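Local coordinates for cupin type-2 domain-containing protein (Ralstonia eutropha, PDB 2OPK), which is of unconfirmed function but belongs to the cupin family and is thought to be a mannose-6-phosphate isomerase, at residues D54-V59 / V103-H108; I37-A42 / G99-W104. All blocks are in the same frame, centred on the assembly; numbering follows the deposited sequence. Where two conformers were deposited one is given.

In the fold
Contacts 1 and 2 lie in one antiparallel sheet of the cupin fold, their centres about 14 Å apart. Strand 102-109, the last of the chain, is common to both: it is inserted between strands 54-61 (contact 1) and 31-38 (contact 2), which follow each other in sequence. The centre of contact 1 is about 5 Å from the chain centre and that of contact 2 about 10 Å, where strand 31-38 ends and strand 102-109 begins. Trp104 ties the two pairings together on the face lining the barrel interior. An unidentified molecule, nearest atoms about 3 Å from its side chain, may mark a pocket but probably comes from the crystallisation liquor.

Contact 1: residues D54-V59 / V103-H108; sequences DEWVMV and VWLAVH
Val59 CG2 sits over one face of the Trp104 indole, 4.0 Å from the centroid of the six-membered ring and 27° off its normal, a CH-pi contact displaced toward the rim. Val57 CG2 comes to the same ring obliquely, 3.5 Å from Trp104 CE3. The His108 imidazole has a different surrounding: two waters lie in its plane at the edge, and the Glu55 carboxylate runs alongside it with the planes 39° apart. These pairs belong to two neighbouring antiparallel strands of the cupin beta-barrel, whose short axes run at 169°. Glu55, Val57 and Val59 share one sheet face with Trp104, Ala106 and His108. On this side Trp104 also packs against Ala64 and Ile66 of strand 64-68, which places the face in the barrel interior.

The opposite face carries Trp56, Met58, Leu105 and Val107, where Trp56 CE3 meets Val107 CG2 at 4.0 Å; Ile33 of the second subunit packs on both Trp56 and Val107, so this face forms part of the dimer interface. Four backbone hydrogen bonds join the hydrogen-bonded pairs Trp56-Val107 and Met58-Leu105; Val107 N to Trp56 O is 2.8 Å.

At the polar end, the side chain of Glu55 is extended and runs beside the imidazole, pointing the same way as His108. The charged atoms are not in contact: Glu55 OE2 and His108 NE2 remain 4.2 Å apart. His108 NE2 bonds to Glu34 OE2, while one water donates to Glu55 OE2 and accepts only a weak bond from His108 NE2. The other water lies 2.6 Å from His108 ND1 and donates to Asp54 O.

Contact 2: residues I37-A42 / G99-W104; sequences ISNGQA and GEPTVW
Ser38 OG accepts the indole N-H of Trp104 at the ring edge, with Trp104 NE1 to Ser38 OG at 3.0 Å and the oxygen tilted slightly out of the ring plane. That oxygen also bonds to Glu20 OE2, so two partners fix its position. Thr102 CG2 lies over one indole face, adding a second restraint on the ring. This is the tight part of the contact, with Ser38 and Thr102 both buried. In the backbone, Ser38 N reaches Thr102 O at 2.8 Å, almost straight at 176°. The return bond, from Thr102 N to Ser38 O, comes from above the carbonyl plane, 38° out of it. On the other sheet face Ile37 and Val103 point the same way, and in the conformer given Ile37 CD1 touches Val103 CG2 at 3.6 Å.

The two antiparallel strands belong to the cupin barrel, and here strand 31-38 ends while strand 102-109 begins, so the pairing gives way to loops beyond Ser38 and before Thr102. The looser side, where Gly40 and Glu100 are exposed to solvent, starts with Asn39, whose OD1 lies 3.6 Å from Pro101 CG as the two side chains cross. The Asn39 amide is anchored mainly outside the pair, OD1 to Gly16 N and ND2 to Pro14 O. Gly40 turns the chain with phi at 89°, backbone angles at which a CB would be jammed against the Asn39 carbonyl O, and Gln41 folds back so that its OE1 accepts from Asn39 N at 2.8 Å. A water lies between Gly40, Glu100 and Thr102. It can donate to Glu100 O at 2.8 Å, accepts weakly from Gly40 N and lies 2.8 Å from Thr102 OG1, which also bonds to Ser63 O.

Contact 1: residues D54-V59 / V103-H108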
# COMPACT_ATOMS: atom_id res chain seq x y z
N ASP B 54 4.06 7.69 12.70
CA ASP B 54 3.57 8.22 11.42
C ASP B 54 2.58 7.20 10.88
O ASP B 54 2.67 6.03 11.23
CB ASP B 54 4.70 8.35 10.41
CG ASP B 54 5.48 9.63 10.55
OD1 ASP B 54 5.44 10.29 11.61
OD2 ASP B 54 6.11 9.99 9.55
N GLU B 55 1.65 7.65 10.06
CA GLU B 55 0.73 6.78 9.32
C GLU B 55 0.74 7.20 7.85
O GLU B 55 0.80 8.40 7.54
CB GLU B 55 -0.69 6.86 9.88
CG GLU B 55 -1.66 5.89 9.18
CD GLU B 55 -3.08 5.90 9.73
OE1 GLU B 55 -3.32 6.55 10.79
OE2 GLU B 55 -3.97 5.24 9.10
N TRP B 56 0.71 6.20 6.97
CA TRP B 56 0.60 6.39 5.53
C TRP B 56 -0.63 5.55 5.19
O TRP B 56 -0.69 4.38 5.53
CB TRP B 56 1.86 5.88 4.80
CG TRP B 56 1.75 6.06 3.30
CD1 TRP B 56 2.14 7.14 2.57
CD2 TRP B 56 1.15 5.15 2.36
NE1 TRP B 56 1.82 6.96 1.24
CE2 TRP B 56 1.20 5.75 1.09
CE3 TRP B 56 0.58 3.88 2.48
CZ2 TRP B 56 0.70 5.15 -0.03
CZ3 TRP B 56 0.09 3.27 1.34
CH2 TRP B 56 0.15 3.90 0.11
N VAL B 57 -1.63 6.14 4.56
CA VAL B 57 -2.90 5.44 4.35
C VAL B 57 -3.45 5.75 2.99
O VAL B 57 -3.42 6.90 2.55
CB VAL B 57 -3.93 5.78 5.48
CG1 VAL B 57 -4.23 7.31 5.56
CG2 VAL B 57 -5.20 4.99 5.32
N MSE B 58 -3.96 4.72 2.32
CA MSE B 58 -4.49 4.84 0.98
C MSE B 58 -5.83 4.14 0.81
O MSE B 58 -6.02 3.04 1.32
CB MSE B 58 -3.51 4.23 -0.02
CG MSE B 58 -3.85 4.47 -1.50
SE MSE B 58 -2.51 3.68 -2.72
CE MSE B 58 -2.50 2.03 -2.03
N VAL B 59 -6.71 4.75 0.03
CA VAL B 59 -7.99 4.12 -0.37
C VAL B 59 -7.67 3.25 -1.56
O VAL B 59 -7.10 3.73 -2.53
CB VAL B 59 -9.05 5.15 -0.77
CG1 VAL B 59 -10.31 4.45 -1.23
CG2 VAL B 59 -9.33 6.12 0.41
N VAL B 103 -12.07 -0.24 1.18
CA VAL B 103 -10.90 -0.97 1.66
C VAL B 103 -9.69 -0.07 1.59
O VAL B 103 -9.42 0.53 0.54
CB VAL B 103 -10.62 -2.26 0.80
CG1 VAL B 103 -9.38 -2.99 1.32
CG2 VAL B 103 -11.85 -3.18 0.79
N TRP B 104 -8.96 0.01 2.70
CA TRP B 104 -7.77 0.86 2.82
C TRP B 104 -6.55 0.01 3.10
O TRP B 104 -6.67 -1.10 3.60
CB TRP B 104 -7.85 1.76 4.03
CG TRP B 104 -9.12 2.52 4.28
CD1 TRP B 104 -10.31 2.01 4.65
CD2 TRP B 104 -9.29 3.95 4.24
NE1 TRP B 104 -11.23 3.02 4.84
CE2 TRP B 104 -10.63 4.22 4.59
CE3 TRP B 104 -8.44 5.02 3.93
CZ2 TRP B 104 -11.13 5.52 4.66
CZ3 TRP B 104 -8.93 6.31 4.01
CH2 TRP B 104 -10.26 6.56 4.36
N LEU B 105 -5.40 0.58 2.79
CA LEU B 105 -4.10 0.01 3.16
C LEU B 105 -3.44 1.05 4.02
O LEU B 105 -3.36 2.22 3.62
CB LEU B 105 -3.25 -0.27 1.93
CG LEU B 105 -1.91 -0.94 2.21
CD1 LEU B 105 -2.09 -2.38 2.72
CD2 LEU B 105 -1.10 -0.94 0.94
N ALA B 106 -3.02 0.66 5.22
CA ALA B 106 -2.46 1.59 6.17
C ALA B 106 -1.13 1.08 6.71
O ALA B 106 -0.97 -0.12 6.99
CB ALA B 106 -3.45 1.84 7.30
N VAL B 107 -0.17 2.01 6.83
CA VAL B 107 1.17 1.69 7.35
C VAL B 107 1.45 2.61 8.52
O VAL B 107 1.29 3.81 8.42
CB VAL B 107 2.28 1.81 6.29
CG1 VAL B 107 3.67 1.33 6.83
CG2 VAL B 107 1.90 1.03 4.99
N HIS B 108 1.84 1.99 9.63
CA HIS B 108 2.19 2.67 10.84
C HIS B 108 3.66 2.45 11.08
O HIS B 108 4.13 1.33 11.05
CB HIS B 108 1.34 2.11 11.99
CG HIS B 108 -0.14 2.29 11.79
ND1 HIS B 108 -0.81 3.44 12.17
CD2 HIS B 108 -1.07 1.48 11.23
CE1 HIS B 108 -2.09 3.32 11.86
NE2 HIS B 108 -2.28 2.14 11.30
O HOH W 1 0.26 5.54 13.25
O HOH W 2 -5.14 3.25 10.48

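Contact 2: residues I37-A42 / G99-W104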
# COMPACT_ATOMS: atom_id res chain seq x y z
N ILE B 37 -11.37 -2.15 6.61
CA ILE B 37 -12.60 -2.33 5.85
C ILE B 37 -13.68 -1.46 6.48
O ILE B 37 -14.10 -1.68 7.64
CB ILE B 37 -13.07 -3.81 5.85
CG1 ILE B 37 -11.93 -4.77 5.46
CG2 ILE B 37 -14.28 -3.99 4.94
CD1 ILE B 37 -11.42 -4.59 4.05
N SER B 38 -14.11 -0.46 5.71
CA SER B 38 -15.19 0.43 6.10
C SER B 38 -16.41 0.05 5.31
O SER B 38 -16.33 -0.48 4.19
CB SER B 38 -14.84 1.88 5.79
OG SER B 38 -13.64 2.28 6.42
N ASN B 39 -17.55 0.32 5.91
CA ASN B 39 -18.85 0.13 5.27
C ASN B 39 -19.71 1.32 5.65
O ASN B 39 -20.75 1.16 6.30
CB ASN B 39 -19.52 -1.16 5.73
CG ASN B 39 -18.99 -2.36 5.01
OD1 ASN B 39 -19.37 -2.61 3.86
ND2 ASN B 39 -18.12 -3.14 5.68
N GLY B 40 -19.24 2.52 5.29
CA GLY B 40 -20.02 3.73 5.51
C GLY B 40 -19.86 4.46 6.82
O GLY B 40 -20.49 5.49 7.02
N GLN B 41 -18.98 3.98 7.68
CA GLN B 41 -18.74 4.64 8.96
C GLN B 41 -17.87 5.88 8.79
O GLN B 41 -17.11 5.98 7.82
CB GLN B 41 -18.06 3.72 10.00
CG GLN B 41 -18.77 2.39 10.21
CD GLN B 41 -18.28 1.29 9.27
OE1 GLN B 41 -17.46 1.56 8.41
NE2 GLN B 41 -18.83 0.09 9.40
N ALA B 42 -18.00 6.79 9.76
CA ALA B 42 -17.16 7.96 9.86
C ALA B 42 -16.67 8.09 11.30
O ALA B 42 -17.26 7.53 12.19
CB ALA B 42 -17.96 9.20 9.46
N GLY B 99 -22.27 3.17 -0.47
CA GLY B 99 -22.80 2.19 -1.38
C GLY B 99 -22.02 0.91 -1.49
O GLY B 99 -22.54 -0.06 -2.00
N GLU B 100 -20.77 0.92 -1.05
CA GLU B 100 -19.95 -0.28 -1.10
C GLU B 100 -18.87 -0.22 -0.05
O GLU B 100 -18.61 0.86 0.54
CB GLU B 100 -19.30 -0.43 -2.46
CG GLU B 100 -18.35 0.71 -2.85
CD GLU B 100 -17.72 0.49 -4.23
OE1 GLU B 100 -17.27 -0.64 -4.51
OE2 GLU B 100 -17.64 1.44 -5.02
N PRO B 101 -18.25 -1.38 0.22
CA PRO B 101 -17.09 -1.30 1.12
C PRO B 101 -15.97 -0.38 0.64
O PRO B 101 -15.72 -0.24 -0.56
CB PRO B 101 -16.59 -2.77 1.21
CG PRO B 101 -17.72 -3.59 0.85
CD PRO B 101 -18.56 -2.78 -0.15
N THR B 102 -15.31 0.26 1.60
CA THR B 102 -14.13 1.03 1.36
C THR B 102 -13.00 0.23 2.01
O THR B 102 -13.00 -0.00 3.23
CB THR B 102 -14.24 2.44 1.94
OG1 THR B 102 -15.27 3.17 1.27
CG2 THR B 102 -12.94 3.21 1.76
N VAL B 103 -12.07 -0.24 1.18
CA VAL B 103 -10.90 -0.97 1.66
C VAL B 103 -9.69 -0.07 1.59
O VAL B 103 -9.42 0.53 0.54
CB VAL B 103 -10.62 -2.26 0.80
CG1 VAL B 103 -9.38 -2.99 1.32
CG2 VAL B 103 -11.85 -3.18 0.79
N TRP B 104 -8.96 0.01 2.70
CA TRP B 104 -7.77 0.86 2.82
C TRP B 104 -6.55 0.01 3.10
O TRP B 104 -6.67 -1.10 3.60
CB TRP B 104 -7.85 1.76 4.03
CG TRP B 104 -9.12 2.52 4.28
CD1 TRP B 104 -10.31 2.01 4.65
CD2 TRP B 104 -9.29 3.95 4.24
NE1 TRP B 104 -11.23 3.02 4.84
CE2 TRP B 104 -10.63 4.22 4.59
CE3 TRP B 104 -8.44 5.02 3.93
CZ2 TRP B 104 -11.13 5.52 4.66
CZ3 TRP B 104 -8.93 6.31 4.01
CH2 TRP B 104 -10.26 6.56 4.36
O HOH W 3 -17.51 2.24 2.76